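Spore coat polysaccharide biosynthesis protein SpsE (Bacillus subtilis, PDB 1VLI) probably acts as an N-acylneuraminate-9-phosphate synthase-type enzyme in the biosynthesis of spore coat polysaccharide. Local coordinates at residues A[136-141]-A[157-162]; A[58-63]-A[116-121]. One frame throughout, in Å; residues are numbered along the deposited sequence.

Contact 1: residues A[136-141]-A[157-162]; sequences SAFKIA and LNRPMI
A beta-alpha-beta crossover of the TIM-type barrel brings Phe138 and Lys139 beside Met161 and Ile162 as parallel neighbours. Three backbone bonds stitch the strands: Phe138 N to Pro160 O (3.0 Å), Ile162 N to Phe138 O (2.9 Å) and Ile140 N to Ile162 O (2.9 Å). On the face carrying Phe138 and Met161, the phenyl ring is the main piece. With CG beside its own backbone N (chi1 -70°), Phe138 leans back over the turn that precedes strand 161-164. Its CZ meets Leu157 CD1 at 3.6 Å, the two side chains crossing at about a right angle, while CE2 lies 3.8 Å from Arg159 CB. Arg159 thus gives the ring its aliphatic root, and its NH1 folds back to the carbonyl of Asn158. Lys139 and Ile162 occupy the other face. Lys139 lays CD on the CG2 branch of Ile162 (3.8 Å), and the bends at chi2 and chi4 then curl the chain round until NZ donates to Ile140 O at 2.8 Å, from well above the carbonyl plane. Ser164 OG takes a second bond from NZ, so the ammonium group is held between the ends of strands 138-140 and 161-164, with the lysine side chain about 8 Å from the bound zinc. Outside the pair, helix 148-155, the link between the two strands, packs on Phe138 and Met161 through Val154 and on Ile140 through Leu151. Helix 124-131 also reaches Phe138, while strand 161-164 bonds onward to strand 188-193 through Met161 and Ala189.

Contact 2: residues A[58-63]-A[116-121]; sequences ADAVKF and IFLSTV
Val61 is held through both its N-H and its C=O by the neighbouring parallel strand of the NeuB-family TIM-type barrel: its N donates to Ile116 O at 2.8 Å, and its O accepts from Leu118 N at 2.9 Å. Bonds from Ile116 N to Asp59 O and from Phe63 N to Leu118 O extend this ladder at its two ends. Ala60, Lys62 and Leu118 share the zinc-facing side, where Ala60 CB touches the CD1 branch of Leu118 at 3.7 Å. On the opposite face Phe117, whose CG lies anti to its backbone N (chi1 177°), swings its ring beside Phe63, and CE1 comes 3.7 Å from Phe63 CD2, the side chains crossing at about a right angle. Beyond the ladder, Ser119 OG donates to Phe63 O, although the modelled 2.5 Å is doubtfully short. A water that lies 2.8 Å from Thr120 OG1 also donates to that carbonyl, and another water joins the same hydroxyl to Lys62 NZ. Lys62, bent beyond CG, aims NZ at its salt-bridge partner Glu246, and its side chain is about 6 Å from the zinc bound by His226 and His248. A leucine in place of Lys62 would probably leave Glu246 without its cationic mate and the bridging water without its donor. The Asp59 carboxylate accepts from Ile31 N and forms salt bridges with Lys21 and Arg277. Strand 30-36 pairs with the other edge of strand 60-63, Ala33 bonding with Ala60 and Lys62; Cys110 of helix 103-112 touches Val61 and Phe117, and Leu107 touches Phe117.

How the contacts relate
From the N terminus the chain runs through strand 30-36 and helix 43-56 into strand 60-63, then makes a long excursion containing helices 89-92 and 103-112 before strand 116-118 returns alongside and closes contact 2. Helix 124-131 leads on to strand 138-140, and helix 148-155 carries the chain back to strand 161-164, closing the shorter loop of contact 1. The two loops follow in series, neither nested nor crossed. They still meet in space: Val121 N probably bonds to Lys139 O (3.2 Å), and Thr120 packs there too. This joins the 116-121 and 136-141 segments, consistent with a barrel wall continuing round between the two contacts.

Contact 1: residues A[136-141]-A[157-162]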
ATOM      1  N   SER A 136       8.728   6.961   9.303  1.00 51.55           N
ATOM      2  CA  SER A 136       7.860   8.161   9.355  1.00 52.74           C
ATOM      3  C   SER A 136       6.376   7.850   9.073  1.00 53.93           C
ATOM      4  O   SER A 136       5.497   8.675   9.314  1.00 51.93           O
ATOM      5  CB  SER A 136       8.339   9.229   8.362  1.00 53.79           C
ATOM      6  OG  SER A 136       9.722   9.557   8.552  1.00 56.97           O
ATOM      7  N   ALA A 137       6.101   6.655   8.569  1.00 53.86           N
ATOM      8  CA  ALA A 137       4.745   6.268   8.191  1.00 54.86           C
ATOM      9  C   ALA A 137       4.865   4.851   7.757  1.00 56.27           C
ATOM     10  O   ALA A 137       5.978   4.391   7.408  1.00 57.93           O
ATOM     11  CB  ALA A 137       4.204   7.120   7.045  1.00 49.50           C
ATOM     12  N   PHE A 138       3.732   4.158   7.838  1.00 55.97           N
ATOM     13  CA  PHE A 138       3.591   2.802   7.366  1.00 56.16           C
ATOM     14  C   PHE A 138       2.678   2.879   6.153  1.00 55.65           C
ATOM     15  O   PHE A 138       1.676   3.572   6.171  1.00 57.76           O
ATOM     16  CB  PHE A 138       2.964   1.927   8.442  1.00 55.54           C
ATOM     17  CG  PHE A 138       3.857   1.674   9.624  1.00 54.05           C
ATOM     18  CD1 PHE A 138       4.841   0.678   9.581  1.00 56.02           C
ATOM     19  CD2 PHE A 138       3.704   2.413  10.798  1.00 52.55           C
ATOM     20  CE1 PHE A 138       5.675   0.430  10.693  1.00 55.59           C
ATOM     21  CE2 PHE A 138       4.537   2.170  11.921  1.00 59.61           C
ATOM     22  CZ  PHE A 138       5.531   1.189  11.864  1.00 51.79           C
ATOM     23  N   LYS A 139       3.086   2.197   5.092  1.00 55.89           N
ATOM     24  CA  LYS A 139       2.370   2.116   3.861  1.00 57.48           C
ATOM     25  C   LYS A 139       1.788   0.692   3.796  1.00 56.86           C
ATOM     26  O   LYS A 139       2.443  -0.260   4.146  1.00 56.39           O
ATOM     27  CB  LYS A 139       3.285   2.481   2.672  1.00 56.97           C
ATOM     28  CG  LYS A 139       2.625   2.260   1.277  1.00 68.95           C
ATOM     29  CD  LYS A 139       1.770   3.444   0.824  1.00 77.50           C
ATOM     30  CE  LYS A 139       0.967   3.138  -0.441  1.00 75.73           C
ATOM     31  NZ  LYS A 139      -0.219   2.241  -0.185  1.00 78.47           N
ATOM     32  N   ILE A 140       0.524   0.568   3.417  1.00 56.31           N
ATOM     33  CA  ILE A 140      -0.142  -0.732   3.310  1.00 53.52           C
ATOM     34  C   ILE A 140      -0.628  -0.850   1.859  1.00 51.47           C
ATOM     35  O   ILE A 140      -1.190   0.086   1.341  1.00 50.07           O
ATOM     36  CB  ILE A 140      -1.347  -0.786   4.268  1.00 55.95           C
ATOM     37  CG1 ILE A 140      -0.956  -0.429   5.723  1.00 47.60           C
ATOM     38  CG2 ILE A 140      -2.116  -2.122   4.115  1.00 52.57           C
ATOM     39  CD1 ILE A 140      -0.193  -1.478   6.456  1.00 56.32           C
ATOM     40  N   ALA A 141      -0.358  -1.978   1.211  1.00 49.07           N
ATOM     41  CA  ALA A 141      -0.771  -2.223  -0.164  1.00 49.45           C
ATOM     42  C   ALA A 141      -2.280  -2.518  -0.219  1.00 53.74           C
ATOM     43  O   ALA A 141      -2.904  -2.880   0.810  1.00 51.61           O
ATOM     44  CB  ALA A 141       0.015  -3.455  -0.741  1.00 42.98           C
ATOM     45  N   LEU A 157       1.223   1.480  16.883  1.00 60.98           N
ATOM     46  CA  LEU A 157       2.565   2.017  16.908  1.00 62.18           C
ATOM     47  C   LEU A 157       2.545   3.536  16.830  1.00 64.17           C
ATOM     48  O   LEU A 157       3.578   4.190  16.970  1.00 66.14           O
ATOM     49  CB  LEU A 157       3.380   1.419  15.762  1.00 61.03           C
ATOM     50  CG  LEU A 157       3.521  -0.094  15.865  1.00 61.18           C
ATOM     51  CD1 LEU A 157       4.102  -0.692  14.580  1.00 58.09           C
ATOM     52  CD2 LEU A 157       4.359  -0.448  17.123  1.00 48.66           C
ATOM     53  N   ASN A 158       1.363   4.085  16.589  1.00 64.56           N
ATOM     54  CA  ASN A 158       1.119   5.527  16.563  1.00 64.45           C
ATOM     55  C   ASN A 158       1.829   6.402  15.528  1.00 61.99           C
ATOM     56  O   ASN A 158       2.035   7.592  15.717  1.00 60.74           O
ATOM     57  CB  ASN A 158       1.127   6.144  17.960  1.00 65.24           C
ATOM     58  CG  ASN A 158      -0.291   6.539  18.407  1.00 81.84           C
ATOM     59  OD1 ASN A 158      -0.873   5.853  19.260  1.00 91.88           O
ATOM     60  ND2 ASN A 158      -0.881   7.612  17.782  1.00 70.14           N
ATOM     61  N   ARG A 159       2.139   5.806  14.398  1.00 62.37           N
ATOM     62  CA  ARG A 159       2.660   6.550  13.293  1.00 61.95           C
ATOM     63  C   ARG A 159       1.596   6.699  12.214  1.00 62.43           C
ATOM     64  O   ARG A 159       0.574   5.975  12.205  1.00 60.18           O
ATOM     65  CB  ARG A 159       3.908   5.849  12.773  1.00 66.08           C
ATOM     66  CG  ARG A 159       5.125   6.104  13.659  1.00 71.18           C
ATOM     67  CD  ARG A 159       5.557   7.597  13.648  1.00 89.25           C
ATOM     68  NE  ARG A 159       6.456   7.949  14.750  1.00102.13           N
ATOM     69  CZ  ARG A 159       6.058   8.278  15.982  1.00105.66           C
ATOM     70  NH1 ARG A 159       4.759   8.308  16.297  1.00103.88           N
ATOM     71  NH2 ARG A 159       6.966   8.573  16.906  1.00102.17           N
ATOM     72  N   PRO A 160       1.799   7.666  11.328  1.00 60.17           N
ATOM     73  CA  PRO A 160       0.921   7.821  10.192  1.00 59.63           C
ATOM     74  C   PRO A 160       0.738   6.524   9.397  1.00 58.95           C
ATOM     75  O   PRO A 160       1.634   5.678   9.318  1.00 55.73           O
ATOM     76  CB  PRO A 160       1.636   8.885   9.364  1.00 58.99           C
ATOM     77  CG  PRO A 160       2.297   9.713  10.395  1.00 58.28           C
ATOM     78  CD  PRO A 160       2.834   8.719  11.370  1.00 58.55           C
HETATM   79  N   MSE A 161      -0.437   6.387   8.794  1.00 58.92           N
HETATM   80  CA  MSE A 161      -0.738   5.212   8.016  1.00 56.33           C
HETATM   81  C   MSE A 161      -1.309   5.578   6.690  1.00 55.64           C
HETATM   82  O   MSE A 161      -2.192   6.445   6.613  1.00 57.48           O
HETATM   83  CB  MSE A 161      -1.650   4.363   8.809  1.00 53.32           C
HETATM   84  CG  MSE A 161      -0.810   3.625   9.815  1.00 57.38           C
HETATM   85 SE   MSE A 161      -1.660   2.358  10.823  1.00 71.19          SE
HETATM   86  CE  MSE A 161      -2.220   1.019   9.454  1.00 63.15           C
ATOM     87  N   ILE A 162      -0.739   5.002   5.638  1.00 54.72           N
ATOM     88  CA  ILE A 162      -1.211   5.268   4.276  1.00 56.24           C
ATOM     89  C   ILE A 162      -1.709   3.971   3.715  1.00 57.61           C
ATOM     90  O   ILE A 162      -0.927   3.011   3.640  1.00 59.61           O
ATOM     91  CB  ILE A 162      -0.071   5.768   3.392  1.00 58.32           C
ATOM     92  CG1 ILE A 162       0.644   6.949   4.047  1.00 54.65           C
ATOM     93  CG2 ILE A 162      -0.593   6.151   2.003  1.00 47.61           C
ATOM     94  CD1 ILE A 162       1.949   7.297   3.365  1.00 55.18           C
TER

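Contact 2: residues A[58-63]-A[116-121]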
ATOM      1  N   ALA A  58      10.761  15.605  -5.059  1.00 55.91           N
ATOM      2  CA  ALA A  58       9.846  14.733  -4.346  1.00 54.33           C
ATOM      3  C   ALA A  58      10.031  14.849  -2.827  1.00 54.25           C
ATOM      4  O   ALA A  58      11.090  15.281  -2.347  1.00 59.81           O
ATOM      5  CB  ALA A  58      10.038  13.319  -4.811  1.00 50.24           C
ATOM      6  N   ASP A  59       9.007  14.466  -2.077  1.00 53.75           N
ATOM      7  CA  ASP A  59       9.028  14.558  -0.621  1.00 53.78           C
ATOM      8  C   ASP A  59       9.564  13.302   0.009  1.00 54.37           C
ATOM      9  O   ASP A  59      10.153  13.327   1.096  1.00 57.27           O
ATOM     10  CB  ASP A  59       7.610  14.782  -0.103  1.00 52.26           C
ATOM     11  CG  ASP A  59       7.136  16.172  -0.371  1.00 60.73           C
ATOM     12  OD1 ASP A  59       7.803  17.100   0.158  1.00 60.71           O
ATOM     13  OD2 ASP A  59       6.152  16.446  -1.122  1.00 59.63           O
ATOM     14  N   ALA A  60       9.320  12.190  -0.668  1.00 53.22           N
ATOM     15  CA  ALA A  60       9.532  10.871  -0.102  1.00 53.48           C
ATOM     16  C   ALA A  60      10.064  10.005  -1.212  1.00 53.42           C
ATOM     17  O   ALA A  60       9.795  10.268  -2.397  1.00 53.33           O
ATOM     18  CB  ALA A  60       8.191  10.284   0.425  1.00 47.82           C
ATOM     19  N   VAL A  61      10.803   8.968  -0.832  1.00 50.58           N
ATOM     20  CA  VAL A  61      11.251   7.974  -1.787  1.00 51.13           C
ATOM     21  C   VAL A  61      10.909   6.650  -1.170  1.00 53.04           C
ATOM     22  O   VAL A  61      11.150   6.424   0.025  1.00 56.11           O
ATOM     23  CB  VAL A  61      12.772   8.081  -2.094  1.00 52.82           C
ATOM     24  CG1 VAL A  61      13.585   7.815  -0.831  1.00 52.31           C
ATOM     25  CG2 VAL A  61      13.177   7.115  -3.242  1.00 44.94           C
ATOM     26  N   LYS A  62      10.303   5.779  -1.972  1.00 55.07           N
ATOM     27  CA  LYS A  62       9.786   4.531  -1.462  1.00 52.79           C
ATOM     28  C   LYS A  62      10.462   3.304  -2.095  1.00 53.90           C
ATOM     29  O   LYS A  62      10.493   3.191  -3.340  1.00 52.89           O
ATOM     30  CB  LYS A  62       8.281   4.495  -1.675  1.00 53.83           C
ATOM     31  CG  LYS A  62       7.736   3.093  -1.507  1.00 51.28           C
ATOM     32  CD  LYS A  62       6.583   3.076  -0.595  1.00 53.89           C
ATOM     33  CE  LYS A  62       5.279   3.227  -1.416  1.00 62.62           C
ATOM     34  NZ  LYS A  62       5.049   2.055  -2.297  1.00 57.28           N
ATOM     35  N   PHE A  63      10.977   2.402  -1.234  1.00 52.22           N
ATOM     36  CA  PHE A  63      11.622   1.134  -1.626  1.00 51.89           C
ATOM     37  C   PHE A  63      10.869  -0.084  -1.093  1.00 54.89           C
ATOM     38  O   PHE A  63      10.325  -0.055   0.017  1.00 56.62           O
ATOM     39  CB  PHE A  63      13.067   1.069  -1.099  1.00 54.57           C
ATOM     40  CG  PHE A  63      14.025   1.979  -1.846  1.00 54.37           C
ATOM     41  CD1 PHE A  63      14.673   1.535  -3.002  1.00 49.71           C
ATOM     42  CD2 PHE A  63      14.253   3.276  -1.412  1.00 47.11           C
ATOM     43  CE1 PHE A  63      15.515   2.363  -3.713  1.00 49.30           C
ATOM     44  CE2 PHE A  63      15.114   4.127  -2.128  1.00 49.16           C
ATOM     45  CZ  PHE A  63      15.738   3.666  -3.283  1.00 50.95           C
ATOM     46  N   ILE A 116      12.320  11.663   2.483  1.00 55.45           N
ATOM     47  CA  ILE A 116      11.789  10.808   3.514  1.00 54.71           C
ATOM     48  C   ILE A 116      11.676   9.411   2.937  1.00 56.60           C
ATOM     49  O   ILE A 116      10.911   9.172   1.978  1.00 59.63           O
ATOM     50  CB  ILE A 116      10.397  11.315   3.972  1.00 56.33           C
ATOM     51  CG1 ILE A 116      10.494  12.722   4.601  1.00 56.88           C
ATOM     52  CG2 ILE A 116       9.725  10.298   4.915  1.00 43.60           C
ATOM     53  CD1 ILE A 116       9.122  13.421   4.746  1.00 54.18           C
ATOM     54  N   PHE A 117      12.419   8.495   3.545  1.00 54.11           N
ATOM     55  CA  PHE A 117      12.378   7.096   3.208  1.00 50.87           C
ATOM     56  C   PHE A 117      11.090   6.483   3.705  1.00 52.28           C
ATOM     57  O   PHE A 117      10.706   6.669   4.870  1.00 50.45           O
ATOM     58  CB  PHE A 117      13.557   6.370   3.850  1.00 50.08           C
ATOM     59  CG  PHE A 117      13.560   4.876   3.611  1.00 47.84           C
ATOM     60  CD1 PHE A 117      14.205   4.334   2.490  1.00 42.77           C
ATOM     61  CD2 PHE A 117      12.911   4.009   4.492  1.00 56.24           C
ATOM     62  CE1 PHE A 117      14.196   2.942   2.264  1.00 46.22           C
ATOM     63  CE2 PHE A 117      12.892   2.626   4.264  1.00 54.01           C
ATOM     64  CZ  PHE A 117      13.543   2.097   3.156  1.00 47.78           C
ATOM     65  N   LEU A 118      10.432   5.752   2.805  1.00 53.88           N
ATOM     66  CA  LEU A 118       9.226   4.993   3.132  1.00 53.29           C
ATOM     67  C   LEU A 118       9.272   3.591   2.563  1.00 51.45           C
ATOM     68  O   LEU A 118       9.844   3.352   1.499  1.00 53.41           O
ATOM     69  CB  LEU A 118       7.984   5.695   2.589  1.00 52.94           C
ATOM     70  CG  LEU A 118       7.622   7.056   3.171  1.00 53.11           C
ATOM     71  CD1 LEU A 118       6.487   7.563   2.348  1.00 53.76           C
ATOM     72  CD2 LEU A 118       7.216   6.955   4.623  1.00 54.81           C
ATOM     73  N   SER A 119       8.652   2.659   3.270  1.00 50.68           N
ATOM     74  CA  SER A 119       8.440   1.326   2.724  1.00 53.47           C
ATOM     75  C   SER A 119       7.041   0.788   3.084  1.00 54.63           C
ATOM     76  O   SER A 119       6.262   1.444   3.785  1.00 53.41           O
ATOM     77  CB  SER A 119       9.527   0.389   3.240  1.00 52.53           C
ATOM     78  OG  SER A 119       9.696  -0.682   2.353  1.00 53.12           O
ATOM     79  N   THR A 120       6.783  -0.444   2.663  1.00 54.81           N
ATOM     80  CA  THR A 120       5.496  -1.118   2.834  1.00 56.74           C
ATOM     81  C   THR A 120       5.627  -2.332   3.733  1.00 56.64           C
ATOM     82  O   THR A 120       6.585  -3.111   3.598  1.00 56.02           O
ATOM     83  CB  THR A 120       5.015  -1.596   1.450  1.00 55.38           C
ATOM     84  OG1 THR A 120       5.029  -0.477   0.572  1.00 56.04           O
ATOM     85  CG2 THR A 120       3.573  -2.018   1.470  1.00 60.14           C
ATOM     86  N   VAL A 121       4.656  -2.508   4.629  1.00 57.02           N
ATOM     87  CA  VAL A 121       4.582  -3.725   5.440  1.00 58.55           C
ATOM     88  C   VAL A 121       3.386  -4.598   5.072  1.00 58.90           C
ATOM     89  O   VAL A 121       2.351  -4.094   4.630  1.00 56.46           O
ATOM     90  CB  VAL A 121       4.628  -3.429   6.953  1.00 57.85           C
ATOM     91  CG1 VAL A 121       5.891  -2.683   7.267  1.00 57.42           C
ATOM     92  CG2 VAL A 121       3.453  -2.634   7.403  1.00 50.20           C
TER
HETATM   93  O   HOH W   1       2.618   0.123  -1.519  1.00 59.62           O
HETATM   94  O   HOH W   2       7.348  -0.713  -1.030  1.00 46.08           O